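Local atomic coordinates of plantazolicin methyltransferase BamL (Bacillus amyloliquefaciens subsp. plantarum, PDB entry 5DLY), a protein that probably transfers a methyl group from S-adenosylmethionine to the amino terminus of desmethylplantazolicin, an intermediate of the antibiotic plantazolicin. Residues Glu8-Arg13 and Phe136-Ala141; Ile14-Trp19 and Lys183-Ala188. All coordinates share one frame; numbering follows the deposited sequence.

Contact 1 (Glu8-Arg13 and Phe136-Ala141). With SAH (S-adenosyl-L-homocysteine), chain C.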
loop_
_atom_site.group_PDB
_atom_site.type_symbol
_atom_site.label_atom_id
_atom_site.label_comp_id
_atom_site.label_asym_id
_atom_site.label_seq_id
_atom_site.Cartn_x
_atom_site.Cartn_y
_atom_site.Cartn_z
ATOM N N GLU A 8 -13.904 -11.178 12.672
ATOM C CA GLU A 8 -15.295 -11.219 12.227
ATOM C C GLU A 8 -15.488 -10.734 10.797
ATOM O O GLU A 8 -16.504 -11.040 10.169
ATOM C CB GLU A 8 -16.205 -10.453 13.191
ATOM C CG GLU A 8 -16.511 -11.225 14.467
ATOM C CD GLU A 8 -17.147 -12.583 14.203
ATOM O OE1 GLU A 8 -16.453 -13.609 14.355
ATOM O OE2 GLU A 8 -18.333 -12.634 13.831
ATOM N N SER A 9 -14.502 -9.993 10.291
ATOM C CA SER A 9 -14.487 -9.547 8.895
ATOM C C SER A 9 -13.611 -10.433 8.001
ATOM O O SER A 9 -13.430 -10.142 6.812
ATOM C CB SER A 9 -14.050 -8.079 8.799
ATOM O OG SER A 9 -12.866 -7.824 9.537
ATOM N N GLU A 10 -13.090 -11.522 8.558
ATOM C CA GLU A 10 -12.219 -12.429 7.808
ATOM C C GLU A 10 -12.871 -13.001 6.544
ATOM O O GLU A 10 -12.243 -13.040 5.486
ATOM C CB GLU A 10 -11.699 -13.548 8.717
ATOM C CG GLU A 10 -10.691 -14.476 8.068
ATOM C CD GLU A 10 -10.213 -15.555 9.017
ATOM O OE1 GLU A 10 -9.544 -15.221 10.019
ATOM O OE2 GLU A 10 -10.509 -16.735 8.752
ATOM N N ALA A 11 -14.127 -13.431 6.648
ATOM C CA ALA A 11 -14.840 -13.985 5.500
ATOM C C ALA A 11 -14.955 -12.977 4.359
ATOM O O ALA A 11 -14.848 -13.345 3.194
ATOM C CB ALA A 11 -16.218 -14.485 5.911
ATOM N N ASN A 12 -15.160 -11.707 4.701
ATOM C CA ASN A 12 -15.202 -10.652 3.692
ATOM C C ASN A 12 -13.872 -10.531 2.958
ATOM O O ASN A 12 -13.842 -10.381 1.738
ATOM C CB ASN A 12 -15.590 -9.311 4.314
ATOM C CG ASN A 12 -17.012 -9.301 4.845
ATOM O OD1 ASN A 12 -17.890 -10.004 4.335
ATOM N ND2 ASN A 12 -17.245 -8.497 5.872
ATOM N N ARG A 13 -12.779 -10.623 3.707
ATOM C CA ARG A 13 -11.441 -10.498 3.140
ATOM C C ARG A 13 -11.110 -11.691 2.249
ATOM O O ARG A 13 -10.505 -11.522 1.187
ATOM C CB ARG A 13 -10.393 -10.313 4.245
ATOM C CG ARG A 13 -10.535 -9.006 5.006
ATOM C CD ARG A 13 -9.283 -8.675 5.802
ATOM N NE ARG A 13 -8.997 -9.725 6.777
ATOM C CZ ARG A 13 -9.593 -9.831 7.961
ATOM N NH1 ARG A 13 -10.503 -8.937 8.345
ATOM N NH2 ARG A 13 -9.270 -10.831 8.764
ATOM N N PHE A 136 -5.709 -9.389 3.060
ATOM C CA PHE A 136 -4.972 -10.338 3.896
ATOM C C PHE A 136 -5.893 -11.045 4.876
ATOM O O PHE A 136 -6.685 -10.395 5.552
ATOM C CB PHE A 136 -3.865 -9.625 4.681
ATOM C CG PHE A 136 -2.880 -8.869 3.827
ATOM C CD1 PHE A 136 -2.636 -9.236 2.506
ATOM C CD2 PHE A 136 -2.167 -7.808 4.366
ATOM C CE1 PHE A 136 -1.720 -8.532 1.728
ATOM C CE2 PHE A 136 -1.241 -7.107 3.600
ATOM C CZ PHE A 136 -1.023 -7.469 2.281
ATOM N N LYS A 137 -5.788 -12.370 4.960
ATOM C CA LYS A 137 -6.530 -13.118 5.975
ATOM C C LYS A 137 -6.190 -12.671 7.404
ATOM O O LYS A 137 -7.076 -12.507 8.254
ATOM C CB LYS A 137 -6.288 -14.624 5.811
ATOM C CG LYS A 137 -7.037 -15.483 6.827
ATOM C CD LYS A 137 -6.789 -16.969 6.593
ATOM C CE LYS A 137 -7.471 -17.819 7.662
ATOM N NZ LYS A 137 -7.240 -19.275 7.428
ATOM N N ASN A 138 -4.901 -12.456 7.653
ATOM C CA ASN A 138 -4.394 -12.142 8.981
ATOM C C ASN A 138 -3.603 -10.825 8.991
ATOM O O ASN A 138 -2.384 -10.826 9.182
ATOM C CB ASN A 138 -3.535 -13.310 9.471
ATOM C CG ASN A 138 -4.330 -14.602 9.591
ATOM O OD1 ASN A 138 -5.276 -14.676 10.376
ATOM N ND2 ASN A 138 -3.955 -15.616 8.815
ATOM N N PRO A 139 -4.304 -9.686 8.807
ATOM C CA PRO A 139 -3.604 -8.406 8.693
ATOM C C PRO A 139 -2.793 -7.993 9.923
ATOM O O PRO A 139 -1.715 -7.412 9.771
ATOM C CB PRO A 139 -4.724 -7.406 8.400
ATOM C CG PRO A 139 -5.967 -8.052 8.896
ATOM C CD PRO A 139 -5.765 -9.521 8.665
ATOM N N ILE A 140 -3.289 -8.278 11.132
ATOM C CA ILE A 140 -2.545 -7.908 12.340
ATOM C C ILE A 140 -1.243 -8.719 12.457
ATOM O O ILE A 140 -0.184 -8.158 12.759
ATOM C CB ILE A 140 -3.410 -8.056 13.617
ATOM C CG1 ILE A 140 -4.708 -7.243 13.483
ATOM C CG2 ILE A 140 -2.631 -7.621 14.850
ATOM C CD1 ILE A 140 -5.699 -7.437 14.618
ATOM N N ALA A 141 -1.318 -10.021 12.178
ATOM C CA ALA A 141 -0.135 -10.884 12.171
ATOM C C ALA A 141 0.897 -10.390 11.162
ATOM O O ALA A 141 2.091 -10.345 11.457
ATOM C CB ALA A 141 -0.513 -12.329 11.868
HETATM N N SAH C . 0.392 -3.368 -4.429
HETATM C CA SAH C . -0.402 -3.532 -5.689
HETATM C CB SAH C . -1.711 -4.255 -5.384
HETATM C CG SAH C . -2.030 -5.276 -6.479
HETATM S SD SAH C . -3.658 -5.959 -6.306
HETATM C C SAH C . -0.703 -2.185 -6.284
HETATM O O SAH C . -0.170 -1.168 -5.857
HETATM O OXT SAH C . -1.503 -2.058 -7.211
HETATM C "C5'" SAH C . -3.542 -6.866 -4.790
HETATM C "C4'" SAH C . -2.386 -7.857 -4.766
HETATM O "O4'" SAH C . -2.238 -8.380 -3.437
HETATM C "C3'" SAH C . -2.628 -9.068 -5.666
HETATM O "O3'" SAH C . -1.555 -9.198 -6.620
HETATM C "C2'" SAH C . -2.709 -10.249 -4.707
HETATM O "O2'" SAH C . -2.203 -11.486 -5.220
HETATM C "C1'" SAH C . -1.865 -9.746 -3.548
HETATM N N9 SAH C . -2.090 -10.433 -2.256
HETATM C C8 SAH C . -3.279 -10.698 -1.673
HETATM N N7 SAH C . -3.104 -11.338 -0.496
HETATM C C5 SAH C . -1.780 -11.477 -0.313
HETATM C C6 SAH C . -0.930 -12.069 0.729
HETATM N N6 SAH C . -1.507 -12.618 1.814
HETATM N N1 SAH C . 0.417 -12.016 0.554
HETATM C C2 SAH C . 0.963 -11.458 -0.546
HETATM N N3 SAH C . 0.242 -10.889 -1.548
HETATM C C4 SAH C . -1.115 -10.887 -1.478
HETATM O O HOH W 1 -7.142 -16.520 10.883
#
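Arg-13 reaches from helix 10-21, the second of the chain, to two backbone carbonyls of the turn that leads into helix 139-148, in the Rossmann-like methyltransferase fold. Its NE meets Phe-136 O at 2.7 Å, within the carbonyl plane but with a bent N-H...O angle of 135°. Arg-13 NH2 gives a straighter bond of 2.8 Å to Lys-137 O and approaches from above that carbonyl's plane. A bend at chi3 (-60°) turns the guanidinium so that one edge faces both oxygens. The guanidinium is sandwiched: Glu-10 CA lies over one face and the Pro-139 ring over the other, both offset toward the rim, with Pro-139 CD 3.7 Å from Arg-13 NH2. Val-6 O, in helix 2-8, takes a further bond from NH2, which probably leaves little freedom for the group to rotate.

Toward solvent the contact is looser. Glu-10 and Lys-137 are both extended and pass each other at a slant, Glu-10 OE2 touching Lys-137 CE at 3.4 Å while its distance to NZ is 4.3 Å, beyond a salt bridge. The stronger partner of the Glu-10 carboxylate is Arg-7. A water bridges Glu-10 OE1 and Asn-138 OD1, and Asn-138 ND2 is bonded to Glu-114. From this turn the Phe-136 ring extends into the cofactor pocket, where its CE1 lies 3.6 Å from C5 of the S-adenosylhomocysteine adenine.

Contact 2 (Ile14-Trp19 and Lys183-Ala188). With 5D7 (prop-2-en-1-yl 2-[(1S)-1-amino-4-carbamimidamidobutyl]-1,3-thiazole-4-carboxylate), chain B; SAH (S-adenosyl-L-homocysteine), chain C.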
loop_
_atom_site.group_PDB
_atom_site.type_symbol
_atom_site.label_atom_id
_atom_site.label_comp_id
_atom_site.label_asym_id
_atom_site.label_seq_id
_atom_site.Cartn_x
_atom_site.Cartn_y
_atom_site.Cartn_z
ATOM N N ILE A 14 -11.539 -12.889 2.662
ATOM C CA ILE A 14 -11.379 -14.084 1.824
ATOM C C ILE A 14 -12.100 -13.904 0.486
ATOM O O ILE A 14 -11.543 -14.220 -0.564
ATOM C CB ILE A 14 -11.876 -15.382 2.517
ATOM C CG1 ILE A 14 -11.190 -15.595 3.876
ATOM C CG2 ILE A 14 -11.716 -16.584 1.583
ATOM C CD1 ILE A 14 -9.683 -15.717 3.839
ATOM N N GLN A 15 -13.324 -13.379 0.539
ATOM C CA GLN A 15 -14.120 -13.108 -0.656
ATOM C C GLN A 15 -13.468 -12.067 -1.567
ATOM O O GLN A 15 -13.433 -12.248 -2.783
ATOM C CB GLN A 15 -15.548 -12.689 -0.274
ATOM C CG GLN A 15 -16.445 -12.291 -1.445
ATOM C CD GLN A 15 -16.644 -13.404 -2.466
ATOM O OE1 GLN A 15 -16.529 -14.589 -2.147
ATOM N NE2 GLN A 15 -16.942 -13.023 -3.705
ATOM N N ALA A 16 -12.930 -10.996 -0.982
ATOM C CA ALA A 16 -12.247 -9.955 -1.763
ATOM C C ALA A 16 -11.050 -10.544 -2.513
ATOM O O ALA A 16 -10.775 -10.184 -3.661
ATOM C CB ALA A 16 -11.800 -8.815 -0.861
ATOM N N GLN A 17 -10.349 -11.461 -1.852
ATOM C CA GLN A 17 -9.157 -12.078 -2.414
ATOM C C GLN A 17 -9.459 -13.037 -3.580
ATOM O O GLN A 17 -8.586 -13.278 -4.412
ATOM C CB GLN A 17 -8.312 -12.728 -1.299
ATOM C CG GLN A 17 -7.144 -13.598 -1.760
ATOM C CD GLN A 17 -6.098 -12.868 -2.579
ATOM O OE1 GLN A 17 -6.029 -11.629 -2.605
ATOM N NE2 GLN A 17 -5.272 -13.640 -3.275
ATOM N N THR A 18 -10.696 -13.540 -3.676
ATOM C CA THR A 18 -11.063 -14.346 -4.856
ATOM C C THR A 18 -10.856 -13.597 -6.177
ATOM O O THR A 18 -10.599 -14.214 -7.210
ATOM C CB THR A 18 -12.501 -14.918 -4.803
ATOM O OG1 THR A 18 -13.462 -13.856 -4.841
ATOM C CG2 THR A 18 -12.701 -15.775 -3.565
ATOM N N TRP A 19 -10.922 -12.266 -6.138
ATOM C CA TRP A 19 -10.709 -11.453 -7.332
ATOM C C TRP A 19 -9.250 -11.410 -7.822
ATOM O O TRP A 19 -8.962 -10.861 -8.881
ATOM C CB TRP A 19 -11.287 -10.044 -7.110
ATOM C CG TRP A 19 -12.775 -10.079 -7.014
ATOM C CD1 TRP A 19 -13.522 -10.226 -5.883
ATOM C CD2 TRP A 19 -13.702 -10.014 -8.107
ATOM N NE1 TRP A 19 -14.868 -10.240 -6.204
ATOM C CE2 TRP A 19 -15.000 -10.107 -7.560
ATOM C CE3 TRP A 19 -13.559 -9.863 -9.496
ATOM C CZ2 TRP A 19 -16.158 -10.065 -8.358
ATOM C CZ3 TRP A 19 -14.703 -9.826 -10.286
ATOM C CH2 TRP A 19 -15.987 -9.921 -9.710
ATOM N N LYS A 183 -17.756 -3.853 -4.876
ATOM C CA LYS A 183 -18.561 -4.140 -3.685
ATOM C C LYS A 183 -17.808 -5.083 -2.744
ATOM O O LYS A 183 -17.713 -4.818 -1.540
ATOM C CB LYS A 183 -19.923 -4.745 -4.049
ATOM C CG LYS A 183 -20.957 -3.757 -4.563
ATOM C CD LYS A 183 -22.294 -4.468 -4.708
ATOM C CE LYS A 183 -23.243 -3.723 -5.628
ATOM N NZ LYS A 183 -24.330 -4.638 -6.090
ATOM N N ASP A 184 -17.286 -6.184 -3.291
ATOM C CA ASP A 184 -16.485 -7.119 -2.503
ATOM C C ASP A 184 -15.228 -6.463 -1.912
ATOM O O ASP A 184 -14.885 -6.710 -0.751
ATOM C CB ASP A 184 -16.090 -8.342 -3.328
ATOM C CG ASP A 184 -17.221 -9.344 -3.492
ATOM O OD1 ASP A 184 -18.276 -9.212 -2.822
ATOM O OD2 ASP A 184 -17.030 -10.282 -4.283
ATOM N N GLN A 185 -14.563 -5.616 -2.695
ATOM C CA GLN A 185 -13.350 -4.945 -2.207
ATOM C C GLN A 185 -13.652 -4.002 -1.035
ATOM O O GLN A 185 -12.958 -4.032 -0.014
ATOM C CB GLN A 185 -12.609 -4.202 -3.328
ATOM C CG GLN A 185 -12.089 -5.072 -4.469
ATOM C CD GLN A 185 -11.391 -6.341 -3.988
ATOM O OE1 GLN A 185 -11.749 -7.460 -4.375
ATOM N NE2 GLN A 185 -10.404 -6.171 -3.131
ATOM N N TYR A 186 -14.670 -3.155 -1.184
ATOM C CA TYR A 186 -15.030 -2.229 -0.110
ATOM C C TYR A 186 -15.558 -2.920 1.140
ATOM O O TYR A 186 -15.247 -2.491 2.246
ATOM C CB TYR A 186 -15.995 -1.133 -0.591
ATOM C CG TYR A 186 -15.305 -0.056 -1.398
ATOM C CD1 TYR A 186 -14.686 1.031 -0.772
ATOM C CD2 TYR A 186 -15.254 -0.131 -2.792
ATOM C CE1 TYR A 186 -14.048 2.016 -1.518
ATOM C CE2 TYR A 186 -14.610 0.840 -3.544
ATOM C CZ TYR A 186 -14.008 1.907 -2.905
ATOM O OH TYR A 186 -13.378 2.862 -3.670
ATOM N N ARG A 187 -16.328 -3.998 0.965
ATOM C CA ARG A 187 -16.866 -4.754 2.100
ATOM C C ARG A 187 -15.749 -5.369 2.957
ATOM O O ARG A 187 -15.893 -5.502 4.174
ATOM C CB ARG A 187 -17.826 -5.852 1.613
ATOM C CG ARG A 187 -18.816 -6.334 2.671
ATOM C CD ARG A 187 -19.574 -7.597 2.260
ATOM N NE ARG A 187 -20.250 -7.474 0.965
ATOM C CZ ARG A 187 -19.896 -8.137 -0.135
ATOM N NH1 ARG A 187 -18.881 -8.996 -0.100
ATOM N NH2 ARG A 187 -20.563 -7.951 -1.269
ATOM N N ALA A 188 -14.629 -5.712 2.319
ATOM C CA ALA A 188 -13.480 -6.285 3.021
ATOM C C ALA A 188 -12.622 -5.230 3.714
ATOM O O ALA A 188 -11.740 -5.567 4.505
ATOM C CB ALA A 188 -12.623 -7.091 2.055
HETATM O O9 5D7 B . -7.707 2.019 -5.159
HETATM C C6 5D7 B . -8.759 1.553 -5.569
HETATM O O7 5D7 B . -9.852 2.412 -5.955
HETATM C C8 5D7 B . -9.804 3.827 -5.756
HETATM C C2 5D7 B . -8.952 0.091 -5.718
HETATM N N3 5D7 B . -7.925 -0.791 -5.589
HETATM C C4 5D7 B . -8.254 -2.080 -5.762
HETATM S S5 5D7 B . -9.946 -2.180 -6.129
HETATM C C1 5D7 B . -10.195 -0.475 -6.034
HETATM C CA 5D7 B . -7.423 -3.300 -5.707
HETATM N N 5D7 B . -6.028 -2.881 -5.635
HETATM C CB 5D7 B . -7.785 -4.192 -4.511
HETATM C CG 5D7 B . -8.029 -3.467 -3.183
HETATM C CD 5D7 B . -7.649 -4.390 -2.035
HETATM N NE 5D7 B . -8.010 -3.756 -0.774
HETATM C CZ 5D7 B . -9.174 -3.801 -0.124
HETATM N NH2 5D7 B . -9.310 -3.180 0.966
HETATM N NH1 5D7 B . -10.145 -4.486 -0.580
HETATM C C3 5D7 B . -11.122 4.410 -6.198
HETATM C C5 5D7 B . -11.185 5.604 -6.754
HETATM N N SAH C . 0.392 -3.368 -4.429
HETATM C CA SAH C . -0.402 -3.532 -5.689
HETATM C CB SAH C . -1.711 -4.255 -5.384
HETATM C CG SAH C . -2.030 -5.276 -6.479
HETATM S SD SAH C . -3.658 -5.959 -6.306
HETATM C C SAH C . -0.703 -2.185 -6.284
HETATM O O SAH C . -0.170 -1.168 -5.857
HETATM O OXT SAH C . -1.503 -2.058 -7.211
HETATM C "C5'" SAH C . -3.542 -6.866 -4.790
HETATM C "C4'" SAH C . -2.386 -7.857 -4.766
HETATM O "O4'" SAH C . -2.238 -8.380 -3.437
HETATM C "C3'" SAH C . -2.628 -9.068 -5.666
HETATM O "O3'" SAH C . -1.555 -9.198 -6.620
HETATM C "C2'" SAH C . -2.709 -10.249 -4.707
HETATM O "O2'" SAH C . -2.203 -11.486 -5.220
HETATM C "C1'" SAH C . -1.865 -9.746 -3.548
HETATM N N9 SAH C . -2.090 -10.433 -2.256
HETATM C C8 SAH C . -3.279 -10.698 -1.673
HETATM N N7 SAH C . -3.104 -11.338 -0.496
HETATM C C5 SAH C . -1.780 -11.477 -0.313
HETATM C C6 SAH C . -0.930 -12.069 0.729
HETATM N N6 SAH C . -1.507 -12.618 1.814
HETATM N N1 SAH C . 0.417 -12.016 0.554
HETATM C C2 SAH C . 0.963 -11.458 -0.546
HETATM N N3 SAH C . 0.242 -10.889 -1.548
HETATM C C4 SAH C . -1.115 -10.887 -1.478
#
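Asp-184 of helix 176-187 points its carboxylate at helix 10-21, where Gln-15 and Trp-19 receive it. The two helical segments run roughly antiparallel, at 139°, with their axes 8.3 Å apart. Asp-184 CB lies 3.7 Å from Trp-19 NE1. The next atom, CG, packs against the CG and NE2 of Gln-15. At the tip OD2 accepts two nearly straight bonds: Trp-19 NE1, in the plane of its ring, comes in on the anti lone pair at 2.9 Å, and Gln-15 NE2 arrives from above the carboxylate plane at 2.8 Å. Gln-15 gets there by folding at chi2 (60°). OD1 turns to its own helix and forms a salt bridge with Arg-187 NH1.

Beside this polar cluster the helices close up on small residues, Ala-16 CB sitting only 3.5 Å from Ala-188 CB, a tight fit. Helix 176-187 also faces the substrate analogue, whose NH1 donates to Gln-185 O at 2.9 Å. With two neutral N-H donors on one oxygen and an arginine on the other, the largely buried Asp-184 is probably kept ionised, and Arg-187 probably offsets part of its charge.

How the contacts relate
Both contacts draw on helix 10-21: contact 1 uses its first turn and the residues just before it, contact 2 the turns that follow. Their centres are 11 Å apart on the same side of the chain's centre. Along the sequence the segments alternate, 8-13, 14-19, 136-141, 183-188, so helix 10-21 is fixed both to the entry of helix 139-148 and to helix 176-187. The two touch directly where Asn-12 O meets Ala-188 CB at 3.5 Å. Contact 1 borders the cofactor and contact 2 borders both ligands. Helix 10-21 itself lends Gln-17 to the cofactor pocket, while its partners, 136-141 and 183-188, carry the other ligand contacts.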